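Local structure of D-glycero-alpha-D-manno-heptose 7-phosphate kinase (Campylobacter jejuni subsp. jejuni, 4N3O) at residues I49-G54 against P99-L104; L198-V203 against V308-K313; E279-L284 against K318-E323. The protein phosphorylates D-glycero-alpha-D-manno-heptose 7-phosphate at C-1 with ATP, the first of three steps from that sugar phosphate to the GDP-heptose used for capsule polysaccharide. One frame throughout, in Å; residues are numbered along the deposited sequence.

Contact 1 (49-54 with 99-104) lies in the N-terminal part of this GHMP kinase. Contacts 2 and 3 lie on the other side of the chain's centre, in the C-terminal part, with centres about 15 Å apart. All three are partly buried, but contact 1 lies farthest out, with two of eight touching residues buried against half in contact 2. Contact 1 is mainly backbone pairing at the end of two strands. Contact 2 adds a lysine that reaches carbonyl oxygens at a helix end. Contact 3 is side-chain packing between helices, with a salt bridge at the turn after the second. Contacts 2 and 3 share helix 313-320, and V203 touches L320 where they meet.

Contact 1: residues I49-G54 against P99-L104; sequences IKREDG and PLSFSL
I49 and S103 form an antiparallel hydrogen-bonded pair in the mixed sheet of the N-terminal GHMP kinase domain, which has the ribosomal protein S5-like fold. I49 N to S103 O and S103 N to I49 O are both 2.8 Å. K50 and F102 follow as a non-hydrogen-bonded pair, and their side chains share the face covered by helix 118-134, where both touch W133. I49 and S103 project from the other face. There I49 CB packs 3.5 Å from S103 OG, which is also hydrogen-bonded with H105 NE2.

Past the strand ends one longer backbone bond remains. R51 N reaches S101 O over 3.3 Å in a nearly straight bond (178°), but it approaches from above the carbonyl plane, 49° out of it. The R51 side chain then lies across the neighbouring strand. From CB, the first torsion (chi1 51°) tucks CG in over the backbone, with N on one flank and C on the other, and this brings CG to 3.4 Å from F102 CA. CD continues over the next peptide, 3.5 Å from F102 C. The chain bends at chi3 and turns the guanidinium back to its own segment. At the tip, R51 NH2 forms a salt bridge with D53 OD2 at 2.6 Å. This holds the arginine end against the turn that leads into strand 55-60. S101 points into the same turn: its OG is hydrogen-bonded to K55 O and also lies 2.9 Å from R51 O.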
ATOM      1  N   ILE A  49     -23.908  -6.185  -7.218  1.00 44.50           N
ATOM      2  CA  ILE A  49     -24.789  -7.210  -6.647  1.00 48.49           C
ATOM      3  C   ILE A  49     -26.032  -7.461  -7.491  1.00 49.91           C
ATOM      4  O   ILE A  49     -26.839  -6.557  -7.724  1.00 49.00           O
ATOM      5  CB  ILE A  49     -25.264  -6.847  -5.217  1.00 47.42           C
ATOM      6  CG1 ILE A  49     -24.081  -6.427  -4.336  1.00 44.45           C
ATOM      7  CG2 ILE A  49     -25.984  -8.028  -4.569  1.00 46.60           C
ATOM      8  CD1 ILE A  49     -24.510  -5.887  -2.994  1.00 44.14           C
ATOM      9  N   LYS A  50     -26.181  -8.706  -7.927  1.00 55.22           N
ATOM     10  CA  LYS A  50     -27.347  -9.114  -8.688  1.00 60.31           C
ATOM     11  C   LYS A  50     -28.572  -9.055  -7.786  1.00 63.48           C
ATOM     12  O   LYS A  50     -28.511  -9.437  -6.612  1.00 60.79           O
ATOM     13  CB  LYS A  50     -27.179 -10.536  -9.230  1.00 64.58           C
ATOM     14  CG  LYS A  50     -28.410 -11.034  -9.990  1.00 69.37           C
ATOM     15  CD  LYS A  50     -28.220 -12.420 -10.596  1.00 73.35           C
ATOM     16  CE  LYS A  50     -29.483 -12.864 -11.334  1.00 79.19           C
ATOM     17  NZ  LYS A  50     -29.292 -14.144 -12.059  1.00 81.66           N
ATOM     18  N   ARG A  51     -29.669  -8.554  -8.335  1.00 70.03           N
ATOM     19  CA  ARG A  51     -30.935  -8.464  -7.602  1.00 77.58           C
ATOM     20  C   ARG A  51     -32.087  -8.842  -8.543  1.00 85.01           C
ATOM     21  O   ARG A  51     -32.047  -8.533  -9.730  1.00 85.96           O
ATOM     22  CB  ARG A  51     -31.104  -7.075  -6.969  1.00 75.00           C
ATOM     23  CG  ARG A  51     -30.896  -5.915  -7.918  1.00 71.94           C
ATOM     24  CD  ARG A  51     -30.784  -4.578  -7.188  1.00 68.65           C
ATOM     25  NE  ARG A  51     -32.049  -4.131  -6.612  1.00 72.42           N
ATOM     26  CZ  ARG A  51     -32.426  -4.276  -5.342  1.00 74.15           C
ATOM     27  NH1 ARG A  51     -31.635  -4.851  -4.446  1.00 73.23           N
ATOM     28  NH2 ARG A  51     -33.612  -3.823  -4.965  1.00 76.81           N
ATOM     29  N   GLU A  52     -33.096  -9.529  -8.017  1.00 90.18           N
ATOM     30  CA  GLU A  52     -34.207  -9.996  -8.845  1.00 93.05           C
ATOM     31  C   GLU A  52     -35.499  -9.271  -8.540  1.00 89.17           C
ATOM     32  O   GLU A  52     -36.429  -9.850  -8.001  1.00 95.95           O
ATOM     33  CB  GLU A  52     -34.387 -11.505  -8.670  1.00 96.47           C
ATOM     34  CG  GLU A  52     -33.125 -12.291  -8.995  1.00 99.46           C
ATOM     35  CD  GLU A  52     -33.298 -13.789  -8.846  1.00106.87           C
ATOM     36  OE1 GLU A  52     -34.429 -14.288  -9.046  1.00114.82           O
ATOM     37  OE2 GLU A  52     -32.292 -14.469  -8.548  1.00103.22           O
ATOM     38  N   ASP A  53     -35.538  -7.991  -8.885  1.00 84.95           N
ATOM     39  CA  ASP A  53     -36.727  -7.173  -8.681  1.00 81.81           C
ATOM     40  C   ASP A  53     -36.849  -6.132  -9.798  1.00 80.79           C
ATOM     41  O   ASP A  53     -37.542  -5.127  -9.652  1.00 81.72           O
ATOM     42  CB  ASP A  53     -36.678  -6.483  -7.320  1.00 81.47           C
ATOM     43  CG  ASP A  53     -35.520  -5.519  -7.201  1.00 83.20           C
ATOM     44  OD1 ASP A  53     -34.500  -5.721  -7.903  1.00 82.38           O
ATOM     45  OD2 ASP A  53     -35.627  -4.563  -6.403  1.00 83.16           O
ATOM     46  N   GLY A  54     -36.166  -6.374 -10.912  1.00 77.77           N
ATOM     47  CA  GLY A  54     -36.221  -5.464 -12.047  1.00 76.56           C
ATOM     48  C   GLY A  54     -35.761  -4.056 -11.740  1.00 74.83           C
ATOM     49  O   GLY A  54     -36.240  -3.101 -12.344  1.00 75.00           O
ATOM     50  N   PRO A  99     -32.331  -6.609 -20.770  1.00 66.72           N
ATOM     51  CA  PRO A  99     -32.102  -5.819 -19.568  1.00 62.69           C
ATOM     52  C   PRO A  99     -31.489  -6.651 -18.433  1.00 63.77           C
ATOM     53  O   PRO A  99     -31.562  -7.879 -18.446  1.00 63.36           O
ATOM     54  CB  PRO A  99     -33.506  -5.340 -19.176  1.00 65.03           C
ATOM     55  CG  PRO A  99     -34.411  -5.699 -20.313  1.00 66.76           C
ATOM     56  CD  PRO A  99     -33.763  -6.834 -21.027  1.00 66.89           C
ATOM     57  N   LEU A 100     -30.884  -5.971 -17.466  1.00 61.49           N
ATOM     58  CA  LEU A 100     -30.257  -6.638 -16.328  1.00 60.60           C
ATOM     59  C   LEU A 100     -30.707  -5.948 -15.052  1.00 59.77           C
ATOM     60  O   LEU A 100     -31.040  -4.751 -15.070  1.00 58.04           O
ATOM     61  CB  LEU A 100     -28.734  -6.560 -16.448  1.00 56.36           C
ATOM     62  CG  LEU A 100     -28.134  -7.062 -17.767  1.00 54.06           C
ATOM     63  CD1 LEU A 100     -26.681  -6.620 -17.851  1.00 52.22           C
ATOM     64  CD2 LEU A 100     -28.268  -8.574 -17.923  1.00 52.84           C
ATOM     65  N   SER A 101     -30.719  -6.694 -13.949  1.00 57.78           N
ATOM     66  CA  SER A 101     -31.129  -6.132 -12.659  1.00 57.29           C
ATOM     67  C   SER A 101     -29.990  -6.308 -11.645  1.00 51.88           C
ATOM     68  O   SER A 101     -29.545  -7.426 -11.388  1.00 51.07           O
ATOM     69  CB  SER A 101     -32.433  -6.780 -12.192  1.00 59.11           C
ATOM     70  OG  SER A 101     -32.964  -6.116 -11.052  1.00 61.90           O
ATOM     71  N   PHE A 102     -29.533  -5.197 -11.068  1.00 48.67           N
ATOM     72  CA  PHE A 102     -28.382  -5.214 -10.172  1.00 48.63           C
ATOM     73  C   PHE A 102     -28.203  -3.885  -9.484  1.00 49.36           C
ATOM     74  O   PHE A 102     -28.829  -2.898  -9.874  1.00 49.45           O
ATOM     75  CB  PHE A 102     -27.119  -5.398 -11.011  1.00 48.01           C
ATOM     76  CG  PHE A 102     -26.877  -4.246 -11.961  1.00 47.25           C
ATOM     77  CD1 PHE A 102     -27.435  -4.248 -13.231  1.00 48.94           C
ATOM     78  CD2 PHE A 102     -26.154  -3.136 -11.556  1.00 45.84           C
ATOM     79  CE1 PHE A 102     -27.252  -3.173 -14.088  1.00 51.63           C
ATOM     80  CE2 PHE A 102     -25.951  -2.065 -12.411  1.00 48.48           C
ATOM     81  CZ  PHE A 102     -26.499  -2.079 -13.680  1.00 50.51           C
ATOM     82  N   SER A 103     -27.306  -3.864  -8.492  1.00 48.76           N
ATOM     83  CA  SER A 103     -26.913  -2.636  -7.796  1.00 47.52           C
ATOM     84  C   SER A 103     -25.395  -2.538  -7.937  1.00 47.84           C
ATOM     85  O   SER A 103     -24.704  -3.533  -7.800  1.00 46.67           O
ATOM     86  CB  SER A 103     -27.311  -2.649  -6.327  1.00 49.44           C
ATOM     87  OG  SER A 103     -26.578  -3.607  -5.593  1.00 47.94           O
ATOM     88  N   LEU A 104     -24.895  -1.339  -8.225  1.00 47.03           N
ATOM     89  CA  LEU A 104     -23.483  -1.094  -8.433  1.00 42.73           C
ATOM     90  C   LEU A 104     -23.027  -0.050  -7.421  1.00 45.48           C
ATOM     91  O   LEU A 104     -23.589   1.051  -7.376  1.00 48.13           O
ATOM     92  CB  LEU A 104     -23.258  -0.575  -9.854  1.00 43.42           C
ATOM     93  CG  LEU A 104     -21.811  -0.273 -10.238  1.00 43.39           C
ATOM     94  CD1 LEU A 104     -21.015  -1.566 -10.246  1.00 43.41           C
ATOM     95  CD2 LEU A 104     -21.727   0.423 -11.581  1.00 43.86           C
TER

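Contact 2: residues L198-V203 against V308-K313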
ATOM      1  N   LEU A 198      12.471   3.100  -5.379  1.00 37.50           N
ATOM      2  CA  LEU A 198      11.705   4.290  -5.783  1.00 38.04           C
ATOM      3  C   LEU A 198      10.756   4.739  -4.666  1.00 34.43           C
ATOM      4  O   LEU A 198      10.672   5.940  -4.382  1.00 34.77           O
ATOM      5  CB  LEU A 198      10.926   4.049  -7.057  1.00 39.49           C
ATOM      6  CG  LEU A 198      11.655   4.342  -8.347  1.00 48.00           C
ATOM      7  CD1 LEU A 198      10.802   3.846  -9.506  1.00 52.30           C
ATOM      8  CD2 LEU A 198      11.913   5.851  -8.462  1.00 49.95           C
ATOM      9  N   GLU A 199      10.053   3.785  -4.047  1.00 32.73           N
ATOM     10  CA  GLU A 199       9.148   4.089  -2.910  1.00 34.06           C
ATOM     11  C   GLU A 199       9.923   4.719  -1.759  1.00 33.00           C
ATOM     12  O   GLU A 199       9.441   5.650  -1.123  1.00 31.27           O
ATOM     13  CB  GLU A 199       8.446   2.834  -2.404  1.00 32.80           C
ATOM     14  CG  GLU A 199       7.484   2.240  -3.411  1.00 35.60           C
ATOM     15  CD  GLU A 199       7.177   0.747  -3.209  1.00 39.49           C
ATOM     16  OE1 GLU A 199       7.502   0.160  -2.150  1.00 42.09           O
ATOM     17  OE2 GLU A 199       6.584   0.150  -4.140  1.00 40.62           O
ATOM     18  N   ALA A 200      11.126   4.211  -1.487  1.00 33.51           N
ATOM     19  CA  ALA A 200      11.946   4.745  -0.374  1.00 33.18           C
ATOM     20  C   ALA A 200      12.361   6.194  -0.625  1.00 35.54           C
ATOM     21  O   ALA A 200      12.537   6.964   0.324  1.00 35.79           O
ATOM     22  CB  ALA A 200      13.173   3.878  -0.153  1.00 34.76           C
ATOM     23  N   ARG A 201      12.482   6.555  -1.907  1.00 36.75           N
ATOM     24  CA  ARG A 201      12.883   7.896  -2.331  1.00 42.77           C
ATOM     25  C   ARG A 201      11.721   8.829  -2.591  1.00 40.64           C
ATOM     26  O   ARG A 201      11.940   9.928  -3.052  1.00 46.06           O
ATOM     27  CB  ARG A 201      13.550   7.831  -3.705  1.00 48.38           C
ATOM     28  CG  ARG A 201      14.678   6.857  -3.924  1.00 51.07           C
ATOM     29  CD  ARG A 201      16.020   7.448  -3.684  1.00 56.31           C
ATOM     30  NE  ARG A 201      17.035   6.612  -4.298  1.00 63.77           N
ATOM     31  CZ  ARG A 201      18.332   6.869  -4.241  1.00 71.02           C
ATOM     32  NH1 ARG A 201      19.196   6.045  -4.820  1.00 69.38           N
ATOM     33  NH2 ARG A 201      18.769   7.941  -3.584  1.00 77.38           N
ATOM     34  N   THR A 202      10.489   8.431  -2.357  1.00 40.51           N
ATOM     35  CA  THR A 202       9.428   9.323  -2.760  1.00 38.52           C
ATOM     36  C   THR A 202       8.349   9.607  -1.729  1.00 38.30           C
ATOM     37  O   THR A 202       8.037   8.787  -0.885  1.00 37.07           O
ATOM     38  CB  THR A 202       8.766   8.822  -4.089  1.00 42.57           C
ATOM     39  OG1 THR A 202       8.257   7.505  -3.942  1.00 41.22           O
ATOM     40  CG2 THR A 202       9.764   8.797  -5.230  1.00 45.71           C
ATOM     41  N   VAL A 203       7.802  10.814  -1.820  1.00 38.27           N
ATOM     42  CA  VAL A 203       6.729  11.273  -0.965  1.00 37.75           C
ATOM     43  C   VAL A 203       5.625  11.870  -1.837  1.00 36.43           C
ATOM     44  O   VAL A 203       5.888  12.671  -2.718  1.00 36.92           O
ATOM     45  CB  VAL A 203       7.211  12.366  -0.005  1.00 37.15           C
ATOM     46  CG1 VAL A 203       6.024  12.959   0.753  1.00 38.88           C
ATOM     47  CG2 VAL A 203       8.249  11.812   0.946  1.00 37.82           C
ATOM     48  N   VAL A 308      13.274  12.291  -2.491  1.00 42.98           N
ATOM     49  CA  VAL A 308      13.981  12.639  -1.272  1.00 45.16           C
ATOM     50  C   VAL A 308      14.973  11.565  -0.873  1.00 44.20           C
ATOM     51  O   VAL A 308      14.844  10.398  -1.228  1.00 44.10           O
ATOM     52  CB  VAL A 308      12.989  12.786  -0.101  1.00 44.97           C
ATOM     53  CG1 VAL A 308      12.333  11.450   0.223  1.00 42.44           C
ATOM     54  CG2 VAL A 308      13.679  13.344   1.133  1.00 46.23           C
ATOM     55  N   ASP A 309      15.983  11.976  -0.144  1.00 46.90           N
ATOM     56  CA  ASP A 309      16.930  11.037   0.373  1.00 48.89           C
ATOM     57  C   ASP A 309      16.166  10.219   1.432  1.00 44.12           C
ATOM     58  O   ASP A 309      15.513  10.790   2.318  1.00 42.89           O
ATOM     59  CB  ASP A 309      18.075  11.794   1.007  1.00 54.95           C
ATOM     60  CG  ASP A 309      19.053  10.900   1.688  1.00 59.20           C
ATOM     61  OD1 ASP A 309      19.279   9.762   1.225  1.00 63.97           O
ATOM     62  OD2 ASP A 309      19.623  11.365   2.688  1.00 69.14           O
ATOM     63  N   PRO A 310      16.220   8.891   1.337  1.00 37.74           N
ATOM     64  CA  PRO A 310      15.516   8.074   2.316  1.00 37.38           C
ATOM     65  C   PRO A 310      15.868   8.386   3.769  1.00 36.71           C
ATOM     66  O   PRO A 310      15.001   8.348   4.622  1.00 35.35           O
ATOM     67  CB  PRO A 310      15.936   6.665   1.943  1.00 40.17           C
ATOM     68  CG  PRO A 310      16.158   6.753   0.456  1.00 39.34           C
ATOM     69  CD  PRO A 310      16.823   8.080   0.268  1.00 38.31           C
ATOM     70  N   THR A 311      17.112   8.732   4.061  1.00 40.72           N
ATOM     71  CA  THR A 311      17.459   9.068   5.453  1.00 41.22           C
ATOM     72  C   THR A 311      16.908  10.428   5.887  1.00 40.61           C
ATOM     73  O   THR A 311      17.167  10.871   7.000  1.00 41.22           O
ATOM     74  CB  THR A 311      18.974   9.068   5.680  1.00 40.73           C
ATOM     75  OG1 THR A 311      19.564  10.163   4.983  1.00 42.73           O
ATOM     76  CG2 THR A 311      19.583   7.776   5.197  1.00 41.27           C
ATOM     77  N   LYS A 312      16.166  11.092   5.007  1.00 42.71           N
ATOM     78  CA  LYS A 312      15.594  12.409   5.319  1.00 46.60           C
ATOM     79  C   LYS A 312      14.084  12.401   5.155  1.00 42.56           C
ATOM     80  O   LYS A 312      13.410  13.371   5.499  1.00 39.65           O
ATOM     81  CB  LYS A 312      16.119  13.433   4.330  1.00 54.08           C
ATOM     82  CG  LYS A 312      17.623  13.637   4.275  1.00 59.35           C
ATOM     83  CD  LYS A 312      18.100  14.774   5.144  1.00 70.44           C
ATOM     84  CE  LYS A 312      19.492  15.198   4.683  1.00 80.40           C
ATOM     85  NZ  LYS A 312      19.980  16.420   5.371  1.00 91.64           N
ATOM     86  N   LYS A 313      13.555  11.304   4.628  1.00 39.52           N
ATOM     87  CA  LYS A 313      12.136  11.226   4.321  1.00 39.59           C
ATOM     88  C   LYS A 313      11.231  11.412   5.525  1.00 39.26           C
ATOM     89  O   LYS A 313      10.176  12.030   5.408  1.00 36.14           O
ATOM     90  CB  LYS A 313      11.832   9.907   3.612  1.00 38.39           C
ATOM     91  CG  LYS A 313      10.375   9.664   3.319  1.00 38.93           C
ATOM     92  CD  LYS A 313      10.221   8.499   2.352  1.00 40.73           C
ATOM     93  CE  LYS A 313       8.772   8.113   2.174  1.00 42.65           C
ATOM     94  NZ  LYS A 313       8.642   6.946   1.261  1.00 44.94           N
TER
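R201 and V308 are the nearest backbone pair, with CA atoms 5.0 Å apart, and V308 N donates to R201 O over 2.8 Å at an angle of 159°. V308 CG1 packs beside the same carbonyl, 3.6 Å from R201 O.

K313 makes the polar side-chain contact. Its CG stands anti to the backbone N (chi1 176°) and the chain stays extended to the tip, long enough to cross to the end of helix 192-200. On the way CG passes V203 CG2 at 3.8 Å, the two side chains running in opposite directions, and CD lies 3.4 Å from A200 O. The ammonium group ends between two backbone carbonyls. NZ is bonded to T202 O at 2.9 Å and, weakly, to E199 O.

This places a positive charge at the C-terminal end of a helix, where the helix dipole would probably favour it. The two segments belong to the C-terminal GHMP domain. R201 and V308 meet at one end of the pairing between strands 202-206 and 303-308, neighbours in its four-stranded antiparallel sheet. K313 opens the helix that follows, and V203 also packs on L316 and L320 of that helix.

T202 points away from the loop 308-313, and its OG1 bonds back to L198 O. P310 packs on the last turn of helix 192-200: its CG sits 3.6 Å from A200 O and 4.2 Å from A200 CB, and its CD meets R201 CD obliquely. The R201 guanidinium has its salt bridge with E197. R8 of the second subunit packs on both R201 and P310.

Contact 3: residues E279-L284 against K318-E323; sequences ERIYKL and KALRKE
The R280 guanidinium turns its edge to the E323 carboxylate. E323 OE1 lies in the guanidinium plane and OE2 near it, but the two flat groups are 57° apart. The salt bridge is therefore skewed: R280 NH2 to E323 OE2 is 3.1 Å, with a weak hydrogen bond at 144°. The stronger polar partner of R280 is E277, whose OE2 forms a salt bridge with NH1.

The contact joins helix 276-287 to helix 313-320 and the turn after it, in the C-terminal domain. Both helices pack on one face of its four-stranded antiparallel sheet, whose strand order 2-3-1-4 is that of a ferredoxin-like fold. I281 and L320 both reach the sheet at Y205. Between the helices the packing is apolar. L284 CD2 lies 3.7 Å from L320 CD2 and 4.2 Å from A319 CB, and the two leucine side chains cross at a slant.

E323 closes the type I turn that starts at L320, and this turn brings its side chain round to face helix 276-287. The chain bends at chi2 (-65°), and L284 comes from the opposite direction, its CD1 meeting the carboxylate end. The methylene part stays among apolar groups: E323 CG is 4.1 Å from I281 CD1. Both carboxylate oxygens face R280 NH2, and E323 OE1, 3.3 Å from it, also touches L284 CD1 at 3.3 Å.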
ATOM      1  N   GLU A 279       4.561  27.219  -4.583  1.00 66.98           N
ATOM      2  CA  GLU A 279       5.975  27.598  -4.590  1.00 70.41           C
ATOM      3  C   GLU A 279       6.548  27.567  -3.161  1.00 67.39           C
ATOM      4  O   GLU A 279       7.705  27.174  -2.955  1.00 60.91           O
ATOM      5  CB  GLU A 279       6.143  28.985  -5.221  1.00 80.98           C
ATOM      6  CG  GLU A 279       7.580  29.479  -5.377  1.00 91.04           C
ATOM      7  CD  GLU A 279       7.664  30.853  -6.054  1.00104.87           C
ATOM      8  OE1 GLU A 279       6.605  31.451  -6.362  1.00110.38           O
ATOM      9  OE2 GLU A 279       8.793  31.344  -6.281  1.00114.56           O
ATOM     10  N   ARG A 280       5.726  27.953  -2.181  1.00 62.56           N
ATOM     11  CA  ARG A 280       6.153  27.953  -0.800  1.00 61.15           C
ATOM     12  C   ARG A 280       6.290  26.496  -0.328  1.00 58.22           C
ATOM     13  O   ARG A 280       7.222  26.162   0.378  1.00 52.52           O
ATOM     14  CB  ARG A 280       5.158  28.690   0.099  1.00 66.13           C
ATOM     15  CG  ARG A 280       5.831  29.329   1.316  1.00 71.04           C
ATOM     16  CD  ARG A 280       4.897  29.716   2.459  1.00 72.10           C
ATOM     17  NE  ARG A 280       4.708  28.640   3.451  1.00 75.85           N
ATOM     18  CZ  ARG A 280       3.647  27.835   3.542  1.00 70.97           C
ATOM     19  NH1 ARG A 280       2.625  27.955   2.717  1.00 73.86           N
ATOM     20  NH2 ARG A 280       3.601  26.913   4.490  1.00 67.87           N
ATOM     21  N   ILE A 281       5.356  25.635  -0.740  1.00 56.69           N
ATOM     22  CA  ILE A 281       5.383  24.226  -0.349  1.00 53.09           C
ATOM     23  C   ILE A 281       6.596  23.534  -0.955  1.00 52.58           C
ATOM     24  O   ILE A 281       7.281  22.786  -0.262  1.00 54.79           O
ATOM     25  CB  ILE A 281       4.068  23.501  -0.714  1.00 54.22           C
ATOM     26  CG1 ILE A 281       2.901  24.059   0.117  1.00 57.18           C
ATOM     27  CG2 ILE A 281       4.178  22.000  -0.472  1.00 49.28           C
ATOM     28  CD1 ILE A 281       3.028  23.819   1.616  1.00 59.41           C
ATOM     29  N   TYR A 282       6.874  23.803  -2.232  1.00 50.99           N
ATOM     30  CA  TYR A 282       8.056  23.260  -2.908  1.00 50.89           C
ATOM     31  C   TYR A 282       9.309  23.661  -2.123  1.00 54.33           C
ATOM     32  O   TYR A 282      10.133  22.817  -1.780  1.00 56.94           O
ATOM     33  CB  TYR A 282       8.143  23.794  -4.334  1.00 54.79           C
ATOM     34  CG  TYR A 282       9.341  23.290  -5.121  1.00 58.21           C
ATOM     35  CD1 TYR A 282       9.295  22.074  -5.813  1.00 54.06           C
ATOM     36  CD2 TYR A 282      10.516  24.043  -5.192  1.00 61.08           C
ATOM     37  CE1 TYR A 282      10.393  21.615  -6.533  1.00 56.47           C
ATOM     38  CE2 TYR A 282      11.618  23.596  -5.907  1.00 62.79           C
ATOM     39  CZ  TYR A 282      11.555  22.386  -6.577  1.00 62.63           C
ATOM     40  OH  TYR A 282      12.659  21.954  -7.283  1.00 65.00           O
ATOM     41  N   LYS A 283       9.431  24.952  -1.834  1.00 57.54           N
ATOM     42  CA  LYS A 283      10.531  25.494  -1.039  1.00 60.81           C
ATOM     43  C   LYS A 283      10.691  24.727   0.274  1.00 55.01           C
ATOM     44  O   LYS A 283      11.784  24.298   0.636  1.00 51.13           O
ATOM     45  CB  LYS A 283      10.220  26.949  -0.702  1.00 70.15           C
ATOM     46  CG  LYS A 283      11.179  27.629   0.264  1.00 81.11           C
ATOM     47  CD  LYS A 283      10.547  28.873   0.905  1.00 92.84           C
ATOM     48  CE  LYS A 283       9.997  29.894  -0.098  1.00 95.81           C
ATOM     49  NZ  LYS A 283      11.028  30.438  -1.020  1.00 99.73           N
ATOM     50  N   LEU A 284       9.588  24.580   0.990  1.00 52.41           N
ATOM     51  CA  LEU A 284       9.583  23.888   2.271  1.00 53.23           C
ATOM     52  C   LEU A 284      10.064  22.443   2.142  1.00 49.65           C
ATOM     53  O   LEU A 284      10.730  21.923   3.028  1.00 54.00           O
ATOM     54  CB  LEU A 284       8.178  23.952   2.879  1.00 56.65           C
ATOM     55  CG  LEU A 284       7.797  23.059   4.070  1.00 58.23           C
ATOM     56  CD1 LEU A 284       6.430  23.449   4.594  1.00 61.02           C
ATOM     57  CD2 LEU A 284       7.770  21.594   3.696  1.00 56.93           C
ATOM     58  N   LYS A 318       7.280  14.764   8.262  1.00 40.48           N
ATOM     59  CA  LYS A 318       6.927  15.468   9.483  1.00 43.50           C
ATOM     60  C   LYS A 318       6.638  16.963   9.215  1.00 42.39           C
ATOM     61  O   LYS A 318       5.680  17.532   9.755  1.00 43.29           O
ATOM     62  CB  LYS A 318       8.050  15.289  10.514  1.00 47.28           C
ATOM     63  CG  LYS A 318       7.740  15.811  11.905  1.00 51.53           C
ATOM     64  CD  LYS A 318       8.885  15.560  12.885  1.00 53.26           C
ATOM     65  CE  LYS A 318      10.099  16.426  12.577  1.00 56.38           C
ATOM     66  NZ  LYS A 318      11.201  16.196  13.545  1.00 57.25           N
ATOM     67  N   ALA A 319       7.454  17.607   8.392  1.00 38.74           N
ATOM     68  CA  ALA A 319       7.203  19.014   8.101  1.00 41.58           C
ATOM     69  C   ALA A 319       5.889  19.133   7.305  1.00 41.80           C
ATOM     70  O   ALA A 319       5.027  19.940   7.642  1.00 42.45           O
ATOM     71  CB  ALA A 319       8.373  19.643   7.352  1.00 42.37           C
ATOM     72  N   LEU A 320       5.712  18.292   6.292  1.00 41.26           N
ATOM     73  CA  LEU A 320       4.484  18.344   5.496  1.00 45.13           C
ATOM     74  C   LEU A 320       3.195  18.089   6.306  1.00 47.75           C
ATOM     75  O   LEU A 320       2.184  18.755   6.064  1.00 48.41           O
ATOM     76  CB  LEU A 320       4.562  17.395   4.289  1.00 44.19           C
ATOM     77  CG  LEU A 320       5.567  17.757   3.178  1.00 44.63           C
ATOM     78  CD1 LEU A 320       5.554  16.683   2.124  1.00 43.84           C
ATOM     79  CD2 LEU A 320       5.262  19.100   2.522  1.00 47.16           C
ATOM     80  N   ARG A 321       3.221  17.169   7.274  1.00 49.78           N
ATOM     81  CA  ARG A 321       2.011  16.900   8.074  1.00 53.53           C
ATOM     82  C   ARG A 321       1.505  18.123   8.865  1.00 53.00           C
ATOM     83  O   ARG A 321       0.375  18.107   9.366  1.00 52.84           O
ATOM     84  CB  ARG A 321       2.200  15.742   9.066  1.00 63.32           C
ATOM     85  CG  ARG A 321       2.507  14.364   8.484  1.00 69.43           C
ATOM     86  CD  ARG A 321       2.210  13.279   9.528  1.00 75.80           C
ATOM     87  NE  ARG A 321       2.899  12.001   9.302  1.00 78.39           N
ATOM     88  CZ  ARG A 321       2.568  11.089   8.387  1.00 77.32           C
ATOM     89  NH1 ARG A 321       1.565  11.299   7.538  1.00 76.09           N
ATOM     90  NH2 ARG A 321       3.278   9.967   8.294  1.00 79.31           N
ATOM     91  N   LYS A 322       2.333  19.162   8.995  1.00 51.32           N
ATOM     92  CA  LYS A 322       1.948  20.375   9.735  1.00 52.33           C
ATOM     93  C   LYS A 322       1.256  21.374   8.832  1.00 53.03           C
ATOM     94  O   LYS A 322       0.789  22.415   9.289  1.00 54.91           O
ATOM     95  CB  LYS A 322       3.167  21.041  10.365  1.00 53.25           C
ATOM     96  CG  LYS A 322       3.835  20.174  11.399  1.00 55.02           C
ATOM     97  CD  LYS A 322       5.118  20.773  11.924  1.00 56.91           C
ATOM     98  CE  LYS A 322       5.774  19.789  12.883  1.00 59.76           C
ATOM     99  NZ  LYS A 322       7.197  20.117  13.139  1.00 63.67           N
ATOM    100  N   GLU A 323       1.196  21.057   7.551  1.00 51.97           N
ATOM    101  CA  GLU A 323       0.567  21.931   6.591  1.00 54.10           C
ATOM    102  C   GLU A 323      -0.867  21.482   6.362  1.00 53.82           C
ATOM    103  O   GLU A 323      -1.292  20.443   6.878  1.00 57.63           O
ATOM    104  CB  GLU A 323       1.388  21.951   5.310  1.00 56.83           C
ATOM    105  CG  GLU A 323       2.818  22.454   5.529  1.00 57.04           C
ATOM    106  CD  GLU A 323       2.878  23.918   5.978  1.00 63.00           C
ATOM    107  OE1 GLU A 323       3.922  24.345   6.526  1.00 61.54           O
ATOM    108  OE2 GLU A 323       1.878  24.647   5.791  1.00 69.19           O
TER